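IPT/TIG domain-containing protein (Bacteroides thetaiotaomicron, PDB 3TC9) is probably an auxiliary nutrient-binding protein, in which an immunoglobulin-like IPT/TIG domain is joined to a six-bladed beta-propeller. Local coordinates at residues G42-I45 against S46-K49; E232-I236 against N237-Y241; F264-D268 against S269-F273; A344-S348 against S349-D353. One frame throughout, in Å; residues are numbered along the deposited sequence.

Interaction 1. Residues G42-I45 against S46-K49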
loop_
_atom_site.group_PDB
_atom_site.type_symbol
_atom_site.label_atom_id
_atom_site.label_comp_id
_atom_site.label_asym_id
_atom_site.label_seq_id
_atom_site.Cartn_x
_atom_site.Cartn_y
_atom_site.Cartn_z
ATOM N N GLY B 42 45.258 -1.306 14.249
ATOM C CA GLY B 42 45.860 -0.552 15.334
ATOM C C GLY B 42 44.813 -0.379 16.421
ATOM O O GLY B 42 43.699 -0.907 16.322
ATOM N N SER B 43 45.147 0.371 17.456
ATOM C CA SER B 43 44.235 0.582 18.574
ATOM C C SER B 43 43.977 2.083 18.797
ATOM O O SER B 43 43.354 2.446 19.794
ATOM C CB SER B 43 44.773 -0.093 19.838
ATOM O OG SER B 43 46.185 -0.065 19.944
ATOM N N ASP B 44 44.377 2.935 17.827
ATOM C CA ASP B 44 44.191 4.392 17.862
ATOM C C ASP B 44 43.016 4.784 16.964
ATOM O O ASP B 44 43.150 4.867 15.737
ATOM C CB ASP B 44 45.485 5.140 17.446
ATOM C CG ASP B 44 45.460 6.649 17.646
ATOM O OD1 ASP B 44 44.355 7.205 17.896
ATOM O OD2 ASP B 44 46.548 7.274 17.595
ATOM N N ILE B 45 41.886 5.069 17.611
ATOM C CA ILE B 45 40.599 5.431 17.012
ATOM C C ILE B 45 40.750 6.657 16.090
ATOM O O ILE B 45 40.094 6.700 15.047
ATOM C CB ILE B 45 39.559 5.645 18.158
ATOM C CG1 ILE B 45 39.030 4.296 18.672
ATOM C CG2 ILE B 45 38.403 6.585 17.804
ATOM C CD1 ILE B 45 38.225 4.436 20.024
ATOM N N SER B 46 41.620 7.627 16.458
ATOM C CA SER B 46 41.796 8.855 15.684
ATOM C C SER B 46 42.420 8.625 14.299
ATOM O O SER B 46 42.294 9.480 13.423
ATOM C CB SER B 46 42.663 9.853 16.450
ATOM O OG SER B 46 43.970 9.344 16.648
ATOM N N LYS B 47 43.081 7.488 14.096
ATOM C CA LYS B 47 43.762 7.232 12.832
ATOM C C LYS B 47 43.017 6.223 11.980
ATOM O O LYS B 47 43.565 5.747 11.000
ATOM C CB LYS B 47 45.198 6.784 13.099
ATOM C CG LYS B 47 46.045 7.896 13.679
ATOM C CD LYS B 47 47.348 7.348 14.133
ATOM C CE LYS B 47 48.378 8.428 14.179
ATOM N NZ LYS B 47 49.700 7.900 14.627
ATOM N N ILE B 48 41.776 5.923 12.325
ATOM C CA ILE B 48 40.925 4.991 11.564
ATOM C C ILE B 48 39.755 5.758 10.963
ATOM O O ILE B 48 39.055 6.472 11.676
ATOM C CB ILE B 48 40.425 3.761 12.365
ATOM C CG1 ILE B 48 41.575 3.103 13.187
ATOM C CG2 ILE B 48 39.753 2.749 11.427
ATOM C CD1 ILE B 48 41.117 2.004 14.131
ATOM N N LYS B 49 39.551 5.592 9.651
ATOM C CA LYS B 49 38.424 6.195 8.940
ATOM C C LYS B 49 37.600 5.094 8.289
ATOM O O LYS B 49 38.100 4.392 7.405
ATOM C CB LYS B 49 38.894 7.225 7.894
ATOM C CG LYS B 49 37.764 7.817 7.060
ATOM C CD LYS B 49 38.188 9.051 6.278
ATOM C CE LYS B 49 38.704 8.729 4.887
ATOM N NZ LYS B 49 39.600 9.814 4.387
#
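Asp44 and Ser46 meet first: the serine hydroxyl donates to Asp44 OD1, with Ser46 OG only 2.5 Å away. The backbone nitrogen of Ser46 donates to the same oxygen, less straight, with N-H...O at 139°. Both donors come from one face of the carboxylate, above its plane, and this one oxygen takes two bonds from the same residue. With CG anti to its own nitrogen (chi1 -171°), Asp44 lays its carboxylate beside the 3-10 turn at residues 45 and 46.

The backbone closes behind it. Lys47 N donates to Asp44 O at 3.1 Å, and Ile48 N to Ile45 O at 3.3 Å, two successive i to i+3 bonds that wind the chain tightly. The methylenes of Lys47 run extended across the other carboxylate oxygen, CD lying 3.6 Å from Asp44 OD2. Lys47 NZ stops 4.4 Å from Asp44 OD2, beyond a salt bridge, and pairs with Asp87 instead. Cutting Lys47 back to an alanine is likely to leave Asp87 without its cationic mate and to uncover that side of the Asp44 carboxylate. Ile48 CG1 packs 3.5 Å from Asp44 O.

The turn leads from strand 33-39 into strand 48-52 of the IPT/TIG domain, where Ile48 packs on Val59 and Ala62 of strand 55-62 and on Ile84 of strand 80-85.

Interaction 2. Residues E232-I236 against N237-Y241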
loop_
_atom_site.group_PDB
_atom_site.type_symbol
_atom_site.label_atom_id
_atom_site.label_comp_id
_atom_site.label_asym_id
_atom_site.label_seq_id
_atom_site.Cartn_x
_atom_site.Cartn_y
_atom_site.Cartn_z
ATOM N N GLU B 232 -17.696 20.098 10.130
ATOM C CA GLU B 232 -17.224 19.057 9.223
ATOM C C GLU B 232 -18.348 18.658 8.271
ATOM O O GLU B 232 -19.483 18.500 8.709
ATOM C CB GLU B 232 -16.735 17.848 10.051
ATOM C CG GLU B 232 -16.506 16.536 9.316
ATOM C CD GLU B 232 -15.243 16.367 8.493
ATOM O OE1 GLU B 232 -14.925 17.272 7.683
ATOM O OE2 GLU B 232 -14.639 15.270 8.578
ATOM N N THR B 233 -18.030 18.500 6.979
ATOM C CA THR B 233 -18.999 18.070 5.979
ATOM C C THR B 233 -18.963 16.553 5.823
ATOM O O THR B 233 -17.913 15.951 6.047
ATOM C CB THR B 233 -18.728 18.750 4.628
ATOM O OG1 THR B 233 -17.344 18.613 4.309
ATOM C CG2 THR B 233 -19.139 20.205 4.605
ATOM N N HIS B 234 -20.097 15.933 5.423
ATOM C CA HIS B 234 -20.154 14.494 5.133
ATOM C C HIS B 234 -19.417 14.265 3.796
ATOM O O HIS B 234 -19.688 14.993 2.833
ATOM C CB HIS B 234 -21.590 13.952 5.110
ATOM C CG HIS B 234 -21.635 12.461 4.986
ATOM N ND1 HIS B 234 -21.697 11.843 3.755
ATOM C CD2 HIS B 234 -21.543 11.513 5.941
ATOM C CE1 HIS B 234 -21.678 10.545 3.999
ATOM N NE2 HIS B 234 -21.594 10.297 5.300
ATOM N N PRO B 235 -18.448 13.318 3.707
ATOM C CA PRO B 235 -17.660 13.210 2.466
ATOM C C PRO B 235 -18.419 12.705 1.238
ATOM O O PRO B 235 -17.910 12.880 0.119
ATOM C CB PRO B 235 -16.507 12.262 2.849
ATOM C CG PRO B 235 -17.025 11.469 3.998
ATOM C CD PRO B 235 -17.940 12.396 4.753
ATOM N N ILE B 236 -19.628 12.132 1.412
ATOM C CA ILE B 236 -20.401 11.627 0.283
ATOM C C ILE B 236 -21.654 12.503 0.038
ATOM O O ILE B 236 -21.907 12.886 -1.114
ATOM C CB ILE B 236 -20.763 10.121 0.484
ATOM C CG1 ILE B 236 -19.539 9.240 0.893
ATOM C CG2 ILE B 236 -21.604 9.519 -0.686
ATOM C CD1 ILE B 236 -18.383 9.063 -0.117
ATOM N N ASN B 237 -22.438 12.801 1.089
ATOM C CA ASN B 237 -23.689 13.557 0.953
ATOM C C ASN B 237 -23.521 15.098 1.093
ATOM O O ASN B 237 -24.445 15.834 0.752
ATOM C CB ASN B 237 -24.748 13.023 1.922
ATOM C CG ASN B 237 -25.223 11.607 1.624
ATOM O OD1 ASN B 237 -25.250 11.152 0.475
ATOM N ND2 ASN B 237 -25.613 10.870 2.651
ATOM N N GLY B 238 -22.362 15.562 1.551
ATOM C CA GLY B 238 -22.039 16.984 1.619
ATOM C C GLY B 238 -22.650 17.893 2.670
ATOM O O GLY B 238 -22.319 19.080 2.678
ATOM N N GLU B 239 -23.512 17.379 3.583
ATOM C CA GLU B 239 -24.111 18.223 4.634
ATOM C C GLU B 239 -23.084 18.570 5.753
ATOM O O GLU B 239 -22.112 17.841 5.954
ATOM C CB GLU B 239 -25.391 17.594 5.221
ATOM C CG GLU B 239 -25.181 16.389 6.117
ATOM C CD GLU B 239 -25.082 15.026 5.462
ATOM O OE1 GLU B 239 -24.891 14.952 4.229
ATOM O OE2 GLU B 239 -25.204 14.019 6.191
ATOM N N LEU B 240 -23.324 19.677 6.480
ATOM C CA LEU B 240 -22.417 20.172 7.514
ATOM C C LEU B 240 -22.878 19.835 8.933
ATOM O O LEU B 240 -24.036 20.062 9.281
ATOM C CB LEU B 240 -22.277 21.688 7.374
ATOM C CG LEU B 240 -21.219 22.361 8.251
ATOM C CD1 LEU B 240 -19.865 22.252 7.624
ATOM C CD2 LEU B 240 -21.546 23.806 8.464
ATOM N N TYR B 241 -21.949 19.330 9.753
ATOM C CA TYR B 241 -22.171 19.012 11.160
ATOM C C TYR B 241 -21.292 19.931 11.987
ATOM O O TYR B 241 -20.126 20.148 11.641
ATOM C CB TYR B 241 -21.861 17.533 11.450
ATOM C CG TYR B 241 -22.830 16.601 10.755
ATOM C CD1 TYR B 241 -24.051 16.271 11.338
ATOM C CD2 TYR B 241 -22.546 16.080 9.493
ATOM C CE1 TYR B 241 -24.963 15.440 10.687
ATOM C CE2 TYR B 241 -23.451 15.248 8.834
ATOM C CZ TYR B 241 -24.668 14.950 9.428
ATOM O OH TYR B 241 -25.586 14.169 8.779
#
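His234 accepts through ND1 from the backbone nitrogen of Asn237, an almost linear bond (2.9 Å from Asn237 N to His234 ND1, 177° at the hydrogen) close to the ring plane. Its CG lies anti to the backbone nitrogen (chi1 -173°), carrying the ring toward Asn237. NE2 is bonded to Gly281 O; both ring nitrogens are engaged, which fixes the rotation of the imidazole. His234 O takes Gly238 N from above the carbonyl plane at 3.0 Å, while His234 N donates in plane to Glu239 O, 2.8 Å away. This is the tight turn of the beta hairpin of strands 231-233 and 240-244 in a four-stranded propeller blade; Gly238 has positive phi. Beyond it Glu232 and Tyr241 form a hydrogen-bonded antiparallel pair, Tyr241 N to Glu232 O at 2.8 Å and Glu232 N to Tyr241 O at 2.9 Å. On the opposite face Thr233 CG2 touches Leu240 CD1 at 3.7 Å. Thr233 OG1 is bonded to Trp186 O, Glu232 OE2 to Phe277 N.

The Glu239 carboxylate lies alongside the histidine, its plane within 13° of the ring's. Glu239 OE2 receives Tyr241 OH (2.6 Å) on its anti lone pair and also bonds Tyr299 OH. Tyr299 OH is bonded to Asn237 ND2 as well.

Interaction 3. Residues F264-D268 against S269-F273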
loop_
_atom_site.group_PDB
_atom_site.type_symbol
_atom_site.label_atom_id
_atom_site.label_comp_id
_atom_site.label_asym_id
_atom_site.label_seq_id
_atom_site.Cartn_x
_atom_site.Cartn_y
_atom_site.Cartn_z
ATOM N N PHE B 264 -28.383 15.792 18.441
ATOM C CA PHE B 264 -28.268 15.139 19.745
ATOM C C PHE B 264 -27.235 15.848 20.585
ATOM O O PHE B 264 -26.353 16.522 20.054
ATOM C CB PHE B 264 -27.890 13.635 19.600
ATOM C CG PHE B 264 -26.797 13.310 18.598
ATOM C CD1 PHE B 264 -25.457 13.506 18.912
ATOM C CD2 PHE B 264 -27.110 12.788 17.348
ATOM C CE1 PHE B 264 -24.454 13.215 17.979
ATOM C CE2 PHE B 264 -26.104 12.499 16.420
ATOM C CZ PHE B 264 -24.787 12.718 16.744
ATOM N N THR B 265 -27.351 15.669 21.900
ATOM C CA THR B 265 -26.437 16.161 22.930
ATOM C C THR B 265 -25.464 14.986 23.217
ATOM O O THR B 265 -25.902 13.824 23.176
ATOM C CB THR B 265 -27.319 16.635 24.127
ATOM O OG1 THR B 265 -27.427 18.056 24.104
ATOM C CG2 THR B 265 -26.849 16.138 25.492
ATOM N N ILE B 266 -24.171 15.264 23.486
ATOM C CA ILE B 266 -23.207 14.191 23.770
ATOM C C ILE B 266 -23.392 13.678 25.211
ATOM O O ILE B 266 -23.586 12.472 25.396
ATOM C CB ILE B 266 -21.718 14.595 23.496
ATOM C CG1 ILE B 266 -21.478 15.050 22.018
ATOM C CG2 ILE B 266 -20.727 13.478 23.920
ATOM C CD1 ILE B 266 -21.970 14.125 20.880
ATOM N N GLN B 267 -23.288 14.576 26.218
ATOM C CA GLN B 267 -23.385 14.223 27.631
ATOM C C GLN B 267 -23.820 15.456 28.455
ATOM O O GLN B 267 -25.002 15.782 28.494
ATOM C CB GLN B 267 -22.024 13.654 28.119
ATOM C CG GLN B 267 -22.023 13.032 29.519
ATOM C CD GLN B 267 -20.824 12.146 29.808
ATOM O OE1 GLN B 267 -20.322 11.406 28.953
ATOM N NE2 GLN B 267 -20.353 12.167 31.049
ATOM N N ASP B 268 -22.860 16.170 29.054
ATOM C CA ASP B 268 -23.131 17.305 29.924
ATOM C C ASP B 268 -22.726 18.666 29.311
ATOM O O ASP B 268 -22.307 18.743 28.153
ATOM C CB ASP B 268 -22.420 17.088 31.269
ATOM C CG ASP B 268 -22.682 15.729 31.911
ATOM O OD1 ASP B 268 -23.856 15.291 31.929
ATOM O OD2 ASP B 268 -21.721 15.121 32.422
ATOM N N SER B 269 -22.933 19.743 30.091
ATOM C CA SER B 269 -22.623 21.129 29.745
ATOM C C SER B 269 -21.113 21.337 29.619
ATOM O O SER B 269 -20.349 20.651 30.302
ATOM C CB SER B 269 -23.209 22.086 30.784
ATOM O OG SER B 269 -23.332 21.545 32.094
ATOM N N GLY B 270 -20.709 22.265 28.750
ATOM C CA GLY B 270 -19.308 22.598 28.512
ATOM C C GLY B 270 -18.526 21.470 27.881
ATOM O O GLY B 270 -17.522 21.028 28.436
ATOM N N TRP B 271 -19.012 20.977 26.735
ATOM C CA TRP B 271 -18.421 19.879 25.970
ATOM C C TRP B 271 -17.782 20.435 24.692
ATOM O O TRP B 271 -18.477 20.804 23.742
ATOM C CB TRP B 271 -19.486 18.808 25.655
ATOM C CG TRP B 271 -19.196 17.438 26.189
ATOM C CD1 TRP B 271 -19.071 16.291 25.461
ATOM C CD2 TRP B 271 -19.059 17.056 27.568
ATOM N NE1 TRP B 271 -18.865 15.216 26.299
ATOM C CE2 TRP B 271 -18.845 15.658 27.597
ATOM C CE3 TRP B 271 -19.101 17.759 28.790
ATOM C CZ2 TRP B 271 -18.677 14.949 28.797
ATOM C CZ3 TRP B 271 -18.932 17.057 29.979
ATOM C CH2 TRP B 271 -18.726 15.670 29.977
ATOM N N GLU B 272 -16.453 20.552 24.719
ATOM C CA GLU B 272 -15.640 21.060 23.621
ATOM C C GLU B 272 -15.244 19.901 22.735
ATOM O O GLU B 272 -14.481 19.036 23.178
ATOM C CB GLU B 272 -14.402 21.806 24.159
ATOM C CG GLU B 272 -13.483 22.352 23.075
ATOM C CD GLU B 272 -12.187 22.994 23.540
ATOM O OE1 GLU B 272 -11.820 22.833 24.727
ATOM O OE2 GLU B 272 -11.521 23.646 22.705
ATOM N N PHE B 273 -15.790 19.842 21.500
ATOM C CA PHE B 273 -15.458 18.723 20.620
ATOM C C PHE B 273 -15.512 19.047 19.120
ATOM O O PHE B 273 -16.182 19.995 18.708
ATOM C CB PHE B 273 -16.378 17.499 20.902
ATOM C CG PHE B 273 -17.861 17.687 20.666
ATOM C CD1 PHE B 273 -18.427 17.411 19.418
ATOM C CD2 PHE B 273 -18.701 18.102 21.699
ATOM C CE1 PHE B 273 -19.810 17.571 19.201
ATOM C CE2 PHE B 273 -20.079 18.281 21.480
ATOM C CZ PHE B 273 -20.628 17.996 20.237
#
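Ile266 faces Trp271 and Phe273 with its two branches parted: CG2 lies anti to the backbone nitrogen, CG1 beside it (chi1 -58°), which sends CG2 to the indole and CG1 to the phenyl ring. CG1 sits over the Phe273 face, 3.9 Å from the ring centroid and 29° off the normal, a CH-pi contact between side chains approaching from opposite directions. CG2 reaches the pyrrole end of the tryptophan obliquely, 3.5 Å from Trp271 NE1; that nitrogen is bonded to Tyr293 OH.

The chain here links strand 260-265, the outermost strand of one four-stranded propeller blade, to strand 273-277, which opens the next, and it folds back over the indole as it goes. Gln267 CB lies over one face near the rim, 3.7 Å from Trp271 CZ2, and its extended chain carries the amide along the same six-membered ring. Asp268 follows the benzo end, its carboxylate turned nearly perpendicular to the indole (82°). Its CB comes 3.7 Å from Trp271 CZ3, while Asp268 O lies 3.4 Å from Trp271 CE3. Ile266 also packs on Val250 of its own blade and on Leu295 and Pro309 of the next.

Interaction 4. Residues A344-S348 against S349-D353. With EDO (1,2-ethanediol), chain T.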
loop_
_atom_site.group_PDB
_atom_site.type_symbol
_atom_site.label_atom_id
_atom_site.label_comp_id
_atom_site.label_asym_id
_atom_site.label_seq_id
_atom_site.Cartn_x
_atom_site.Cartn_y
_atom_site.Cartn_z
ATOM N N ALA B 344 -2.087 -3.545 6.213
ATOM C CA ALA B 344 -2.381 -4.762 6.978
ATOM C C ALA B 344 -3.898 -5.015 7.078
ATOM O O ALA B 344 -4.299 -6.122 7.418
ATOM C CB ALA B 344 -1.771 -4.657 8.370
ATOM N N TYR B 345 -4.737 -3.995 6.810
ATOM C CA TYR B 345 -6.195 -4.142 6.915
ATOM C C TYR B 345 -6.865 -4.359 5.559
ATOM O O TYR B 345 -8.091 -4.257 5.481
ATOM C CB TYR B 345 -6.845 -2.903 7.569
ATOM C CG TYR B 345 -6.352 -2.456 8.926
ATOM C CD1 TYR B 345 -5.643 -3.324 9.759
ATOM C CD2 TYR B 345 -6.717 -1.220 9.439
ATOM C CE1 TYR B 345 -5.192 -2.916 11.014
ATOM C CE2 TYR B 345 -6.298 -0.807 10.700
ATOM C CZ TYR B 345 -5.528 -1.655 11.488
ATOM O OH TYR B 345 -5.113 -1.254 12.744
ATOM N N LYS B 346 -6.080 -4.597 4.486
ATOM C CA LYS B 346 -6.624 -4.806 3.139
ATOM C C LYS B 346 -7.720 -5.905 3.158
ATOM O O LYS B 346 -7.519 -6.973 3.731
ATOM C CB LYS B 346 -5.497 -5.136 2.136
ATOM C CG LYS B 346 -5.896 -5.134 0.659
ATOM C CD LYS B 346 -6.264 -3.784 0.051
ATOM C CE LYS B 346 -6.838 -3.957 -1.350
ATOM N NZ LYS B 346 -7.567 -2.743 -1.815
ATOM N N GLY B 347 -8.882 -5.571 2.603
ATOM C CA GLY B 347 -10.025 -6.472 2.540
ATOM C C GLY B 347 -11.001 -6.307 3.697
ATOM O O GLY B 347 -12.171 -6.695 3.589
ATOM N N SER B 348 -10.559 -5.695 4.812
ATOM C CA SER B 348 -11.463 -5.547 5.949
ATOM C C SER B 348 -12.452 -4.384 5.753
ATOM O O SER B 348 -12.283 -3.560 4.853
ATOM C CB SER B 348 -10.685 -5.398 7.248
ATOM O OG SER B 348 -9.990 -4.176 7.316
ATOM N N SER B 349 -13.503 -4.365 6.584
ATOM C CA SER B 349 -14.536 -3.345 6.593
ATOM C C SER B 349 -13.909 -1.956 6.800
ATOM O O SER B 349 -14.166 -1.062 5.997
ATOM C CB SER B 349 -15.576 -3.654 7.656
ATOM O OG SER B 349 -16.757 -2.964 7.300
ATOM N N ASP B 350 -13.008 -1.809 7.793
ATOM C CA ASP B 350 -12.281 -0.572 8.046
ATOM C C ASP B 350 -10.782 -0.745 7.725
ATOM O O ASP B 350 -10.080 -1.457 8.429
ATOM C CB ASP B 350 -12.476 -0.139 9.496
ATOM C CG ASP B 350 -12.259 1.350 9.747
ATOM O OD1 ASP B 350 -11.471 1.973 9.000
ATOM O OD2 ASP B 350 -12.880 1.889 10.688
ATOM N N GLU B 351 -10.295 -0.075 6.682
ATOM C CA GLU B 351 -8.920 -0.178 6.231
ATOM C C GLU B 351 -8.030 0.924 6.789
ATOM O O GLU B 351 -6.853 1.016 6.426
ATOM C CB GLU B 351 -8.882 -0.152 4.693
ATOM C CG GLU B 351 -9.430 -1.412 4.032
ATOM C CD GLU B 351 -8.995 -1.663 2.599
ATOM O OE1 GLU B 351 -7.983 -1.067 2.163
ATOM O OE2 GLU B 351 -9.630 -2.509 1.927
ATOM N N TYR B 352 -8.580 1.771 7.639
ATOM C CA TYR B 352 -7.828 2.901 8.156
ATOM C C TYR B 352 -7.625 2.857 9.642
ATOM O O TYR B 352 -8.455 2.333 10.356
ATOM C CB TYR B 352 -8.537 4.234 7.825
ATOM C CG TYR B 352 -8.755 4.487 6.354
ATOM C CD1 TYR B 352 -9.799 3.866 5.663
ATOM C CD2 TYR B 352 -7.959 5.386 5.658
ATOM C CE1 TYR B 352 -10.019 4.113 4.313
ATOM C CE2 TYR B 352 -8.154 5.625 4.299
ATOM C CZ TYR B 352 -9.187 4.987 3.630
ATOM O OH TYR B 352 -9.386 5.240 2.295
ATOM N N ASP B 353 -6.530 3.470 10.088
ATOM C CA ASP B 353 -6.202 3.785 11.470
ATOM C C ASP B 353 -6.451 5.296 11.640
ATOM O O ASP B 353 -6.413 6.071 10.666
ATOM C CB ASP B 353 -4.737 3.453 11.781
ATOM C CG ASP B 353 -4.397 2.000 11.988
ATOM O OD1 ASP B 353 -5.140 1.321 12.707
ATOM O OD2 ASP B 353 -3.328 1.580 11.535
HETATM C C1 EDO T . -15.883 1.343 8.080
HETATM O O1 EDO T . -15.992 1.765 6.714
HETATM C C2 EDO T . -17.267 1.049 8.657
HETATM O O2 EDO T . -17.125 0.357 9.909
#
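Tyr345 and Asp353 are joined by a short hydrogen bond: the phenol OH donates to Asp353 OD1 at 2.6 Å, on the syn side and 19° out of the carboxylate plane. The two side chains cross at about a right angle, with ring and carboxylate planes 79° apart. Asp353 OD2 is bonded to Asn342 ND2. A second carboxylate holds the turn: Gly347 N donates to Glu351 OE2 at 3.2 Å, meeting it from well above its plane. Asp350 forms an Asx turn, OD1 receiving Tyr352 N (3.2 Å), and also binds His278 through OD1 and Tyr283 through OD2. Ser348 OG lies 2.6 Å from Tyr345 O and 2.9 Å from Asp350 O, two acceptors for one hydroxyl proton. Lys346 NZ makes a salt bridge to Glu411 of the second subunit.

Among backbone bonds, Ser348 N to Tyr345 O closes a type II beta turn, whose third position is Gly347.

With CG beside its own nitrogen (chi1 -55°), Tyr345 swings its ring along the chain beyond the turn, where CD2 comes 3.5 Å from Asp350 O. A leucine in its place would probably leave Asp353 OD1 without its phenol donor and open a gap where the far end of the ring lay beside Asp353. Lys346 CD lies 3.8 Å from Glu351 OE1.

A 1,2-ethanediol, probably from the crystallisation liquor, bonds weakly to Ser349 O.

The loop connects strands 334-341 and 352-358, neighbours in one propeller sheet; Tyr345 also rests on Thr368 and Pro369, and Lys346, Gly347, Ser348 and Ser349 reach the second subunit.

Interaction 1 belongs to the immunoglobulin-like domain and stands apart from the rest, its centre 65 Å from that of interaction 2 and 66 Å from that of interaction 3, across the centre of the chain. The other three belong to the propeller. Interactions 2 and 3 both reach the sheet of strands 231-233 to 260-265: the first turns its opening hairpin, the second leaves its last strand, and their nearest atoms are about 7 Å apart. Interaction 4 lies about 10 Å from interaction 2 between nearest atoms, and among the four it alone meets the second subunit and the ethanediol. That molecule gives no evidence of a natural ligand site.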